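Local coordinates for ficolin-3 (PDB 2J5Z), which is a human innate immune lectin whose fibrinogen-like domain binds galactose and probably recognises sugars on the surfaces of microbes, at residues 40-45 with 52-57. Residues are numbered along the deposited sequence; the frame is centred on the assembly and turned at random.
Sequences PVFCDM and WLVFQR
F42 and R57 meet where two antiparallel strands of a hairpin splay apart, a worked example of side chains and water bridging a gap that backbone bonds no longer close. Near the turn the pairing is regular: D44 and W52 form a hydrogen-bonded pair, with D44 N giving its hydrogen to W52 O at 2.8 Å and W52 N returning one to D44 O at 3.1 Å. A further bond, nearly straight, runs from V54 N to F42 O. Beyond it a water takes over, accepting from F42 N and donating to V54 O, as the strands, 131° between their N-to-C directions instead of 180°, splay apart.

The F42 side chain leaves the sheet on the face it shares with V54, D44 and W52. With CG anti to the backbone N (chi1 -172°), its CB carries the ring out alongside V54, and the two side chains lie side by side. CD2 then rests 3.6 Å from V54 CG2, which sits at the ring edge. R57 NH1 lies over the ring centre, 3.7 Å above its plane, nearest CE1 and CZ but also close to CD1 and CE2. This is a cation-pi contact, the guanidinium plane tilted 61° to the ring; R57 reaches it through a bend at chi3, and its NE bonds to S81 O while NH1 also forms a salt bridge to E80 of a neighbouring subunit. On this face too, the D44 carboxylate makes a salt bridge through OD2 to R217, while OD1 accepts from the backbone N of D46 and T47.

On the opposite face, which L53 shares with C43, the end of L53 turns back so that CD2 lies 4.0 Å from CB of V41, which points toward strand 52-57. The hairpin thus sits inside the fibrinogen-like domain's antiparallel sheet: strand 38-44 pairs on its other edge with 28-32, strand 52-58 with 215-220 and 83-84, while C43, disulfide-bonded to C15, ties the sheet to helix 15-20.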
ATOM      1  N   PRO A  40      -6.494  -3.130  12.754  1.00 16.99           N
ATOM      2  CA  PRO A  40      -6.302  -3.228  11.299  1.00 16.13           C
ATOM      3  C   PRO A  40      -5.819  -4.627  10.930  1.00 15.28           C
ATOM      4  O   PRO A  40      -4.918  -5.165  11.578  1.00 14.19           O
ATOM      5  CB  PRO A  40      -5.188  -2.206  11.012  1.00 16.82           C
ATOM      6  CG  PRO A  40      -5.060  -1.395  12.279  1.00 16.61           C
ATOM      7  CD  PRO A  40      -5.454  -2.301  13.379  1.00 17.40           C
ATOM      8  N   VAL A  41      -6.405  -5.203   9.882  1.00 14.10           N
ATOM      9  CA  VAL A  41      -6.018  -6.531   9.413  1.00 13.22           C
ATOM     10  C   VAL A  41      -6.095  -6.531   7.899  1.00 13.09           C
ATOM     11  O   VAL A  41      -6.841  -5.740   7.318  1.00 14.29           O
ATOM     12  CB  VAL A  41      -6.994  -7.642   9.905  1.00 14.03           C
ATOM     13  CG1 VAL A  41      -7.047  -7.686  11.439  1.00 15.00           C
ATOM     14  CG2 VAL A  41      -8.365  -7.405   9.319  1.00 14.07           C
ATOM     15  N   PHE A  42      -5.328  -7.419   7.275  1.00 12.84           N
ATOM     16  CA  PHE A  42      -5.397  -7.602   5.824  1.00 12.45           C
ATOM     17  C   PHE A  42      -6.381  -8.693   5.487  1.00 12.48           C
ATOM     18  O   PHE A  42      -6.209  -9.840   5.920  1.00 13.84           O
ATOM     19  CB  PHE A  42      -4.030  -7.948   5.235  1.00 12.37           C
ATOM     20  CG  PHE A  42      -4.026  -7.962   3.734  1.00 13.36           C
ATOM     21  CD1 PHE A  42      -3.744  -6.798   3.022  1.00 13.79           C
ATOM     22  CD2 PHE A  42      -4.333  -9.118   3.038  1.00 13.87           C
ATOM     23  CE1 PHE A  42      -3.756  -6.792   1.639  1.00 13.07           C
ATOM     24  CE2 PHE A  42      -4.353  -9.117   1.637  1.00 14.30           C
ATOM     25  CZ  PHE A  42      -4.055  -7.946   0.948  1.00 14.60           C
ATOM     26  N   CYS A  43      -7.424  -8.336   4.736  1.00 13.15           N
ATOM     27  CA  CYS A  43      -8.416  -9.317   4.288  1.00 13.20           C
ATOM     28  C   CYS A  43      -8.138  -9.673   2.841  1.00 14.80           C
ATOM     29  O   CYS A  43      -8.031  -8.779   1.995  1.00 14.47           O
ATOM     30  CB  CYS A  43      -9.817  -8.741   4.368  1.00 14.97           C
ATOM     31  SG  CYS A  43     -10.409  -8.405   6.042  1.00 16.94           S
ATOM     32  N   ASP A  44      -8.009 -10.965   2.565  1.00 15.37           N
ATOM     33  CA  ASP A  44      -7.911 -11.419   1.174  1.00 16.52           C
ATOM     34  C   ASP A  44      -9.324 -11.765   0.750  1.00 17.33           C
ATOM     35  O   ASP A  44      -9.913 -12.723   1.246  1.00 16.66           O
ATOM     36  CB  ASP A  44      -6.979 -12.625   1.056  1.00 17.26           C
ATOM     37  CG  ASP A  44      -6.885 -13.160  -0.367  1.00 20.56           C
ATOM     38  OD1 ASP A  44      -7.851 -12.996  -1.138  1.00 21.35           O
ATOM     39  OD2 ASP A  44      -5.836 -13.753  -0.706  1.00 23.09           O
ATOM     40  N   MET A  45      -9.874 -10.969  -0.160  1.00 19.08           N
ATOM     41  CA  MET A  45     -11.267 -11.116  -0.549  1.00 20.63           C
ATOM     42  C   MET A  45     -11.424 -11.888  -1.853  1.00 23.30           C
ATOM     43  O   MET A  45     -12.522 -11.961  -2.400  1.00 23.49           O
ATOM     44  CB  MET A  45     -11.916  -9.742  -0.699  1.00 19.32           C
ATOM     45  CG  MET A  45     -11.913  -8.893   0.585  1.00 17.59           C
ATOM     46  SD  MET A  45     -12.570  -9.839   1.974  1.00 16.88           S
ATOM     47  CE  MET A  45     -13.142  -8.495   3.029  1.00 14.92           C
ATOM     48  N   TRP A  52     -10.555 -14.216   3.861  1.00 16.10           N
ATOM     49  CA  TRP A  52      -9.402 -14.687   4.645  1.00 16.24           C
ATOM     50  C   TRP A  52      -8.685 -13.566   5.384  1.00 15.55           C
ATOM     51  O   TRP A  52      -8.329 -12.559   4.793  1.00 14.05           O
ATOM     52  CB  TRP A  52      -8.380 -15.369   3.746  1.00 17.39           C
ATOM     53  CG  TRP A  52      -8.869 -16.613   3.073  1.00 19.09           C
ATOM     54  CD1 TRP A  52      -9.432 -16.709   1.832  1.00 20.91           C
ATOM     55  CD2 TRP A  52      -8.794 -17.939   3.585  1.00 19.77           C
ATOM     56  NE1 TRP A  52      -9.728 -18.008   1.548  1.00 20.00           N
ATOM     57  CE2 TRP A  52      -9.345 -18.794   2.605  1.00 20.51           C
ATOM     58  CE3 TRP A  52      -8.321 -18.492   4.774  1.00 20.10           C
ATOM     59  CZ2 TRP A  52      -9.438 -20.169   2.784  1.00 20.96           C
ATOM     60  CZ3 TRP A  52      -8.425 -19.871   4.957  1.00 21.18           C
ATOM     61  CH2 TRP A  52      -8.975 -20.689   3.962  1.00 20.46           C
ATOM     62  N   LEU A  53      -8.439 -13.768   6.677  1.00 14.34           N
ATOM     63  CA  LEU A  53      -7.663 -12.818   7.459  1.00 13.78           C
ATOM     64  C   LEU A  53      -6.203 -13.256   7.391  1.00 12.87           C
ATOM     65  O   LEU A  53      -5.836 -14.303   7.918  1.00 13.09           O
ATOM     66  CB  LEU A  53      -8.150 -12.812   8.916  1.00 14.23           C
ATOM     67  CG  LEU A  53      -7.800 -11.614   9.801  1.00 18.04           C
ATOM     68  CD1 LEU A  53      -8.625 -11.695  11.095  1.00 18.71           C
ATOM     69  CD2 LEU A  53      -6.290 -11.558  10.078  1.00 18.33           C
ATOM     70  N   VAL A  54      -5.370 -12.454   6.736  1.00 12.47           N
ATOM     71  CA  VAL A  54      -3.962 -12.784   6.571  1.00 12.91           C
ATOM     72  C   VAL A  54      -3.191 -12.261   7.762  1.00 12.23           C
ATOM     73  O   VAL A  54      -3.134 -11.043   7.977  1.00 13.40           O
ATOM     74  CB  VAL A  54      -3.389 -12.166   5.285  1.00 13.14           C
ATOM     75  CG1 VAL A  54      -1.893 -12.539   5.107  1.00 12.51           C
ATOM     76  CG2 VAL A  54      -4.236 -12.603   4.070  1.00 13.56           C
ATOM     77  N   PHE A  55      -2.593 -13.165   8.537  1.00 11.46           N
ATOM     78  CA  PHE A  55      -1.932 -12.726   9.769  1.00 10.74           C
ATOM     79  C   PHE A  55      -0.405 -12.777   9.716  1.00 10.98           C
ATOM     80  O   PHE A  55       0.259 -12.308  10.636  1.00 11.07           O
ATOM     81  CB  PHE A  55      -2.467 -13.477  11.010  1.00 10.92           C
ATOM     82  CG  PHE A  55      -2.151 -14.970  11.050  1.00 11.13           C
ATOM     83  CD1 PHE A  55      -0.984 -15.441  11.650  1.00 12.25           C
ATOM     84  CD2 PHE A  55      -3.063 -15.895  10.553  1.00 11.18           C
ATOM     85  CE1 PHE A  55      -0.698 -16.817  11.700  1.00 11.95           C
ATOM     86  CE2 PHE A  55      -2.799 -17.274  10.612  1.00 12.78           C
ATOM     87  CZ  PHE A  55      -1.616 -17.731  11.196  1.00 12.98           C
ATOM     88  N   GLN A  56       0.142 -13.385   8.663  1.00 10.71           N
ATOM     89  CA  GLN A  56       1.602 -13.427   8.467  1.00 10.92           C
ATOM     90  C   GLN A  56       1.897 -13.369   6.974  1.00 12.23           C
ATOM     91  O   GLN A  56       1.173 -13.944   6.175  1.00 12.54           O
ATOM     92  CB  GLN A  56       2.201 -14.705   9.069  1.00 10.64           C
ATOM     93  CG  GLN A  56       3.750 -14.724   9.118  1.00 10.67           C
ATOM     94  CD  GLN A  56       4.409 -15.521   7.983  1.00 12.45           C
ATOM     95  OE1 GLN A  56       3.846 -15.696   6.905  1.00 14.22           O
ATOM     96  NE2 GLN A  56       5.617 -15.995   8.238  1.00 13.79           N
ATOM     97  N   ARG A  57       2.954 -12.653   6.597  1.00 12.95           N
ATOM     98  CA  ARG A  57       3.291 -12.557   5.195  1.00 14.38           C
ATOM     99  C   ARG A  57       4.795 -12.343   5.089  1.00 14.46           C
ATOM    100  O   ARG A  57       5.346 -11.496   5.791  1.00 14.54           O
ATOM    101  CB  ARG A  57       2.512 -11.397   4.561  1.00 16.12           C
ATOM    102  CG  ARG A  57       2.627 -11.260   3.071  1.00 19.98           C
ATOM    103  CD  ARG A  57       1.476 -10.385   2.536  1.00 22.03           C
ATOM    104  NE  ARG A  57       1.641  -8.974   2.876  1.00 21.51           N
ATOM    105  CZ  ARG A  57       0.798  -8.017   2.505  1.00 23.12           C
ATOM    106  NH1 ARG A  57      -0.283  -8.319   1.800  1.00 23.77           N
ATOM    107  NH2 ARG A  57       1.026  -6.757   2.843  1.00 23.07           N
TER
HETATM  108  O   HOH W   1      -3.404  -8.646   9.070  1.00 15.43           O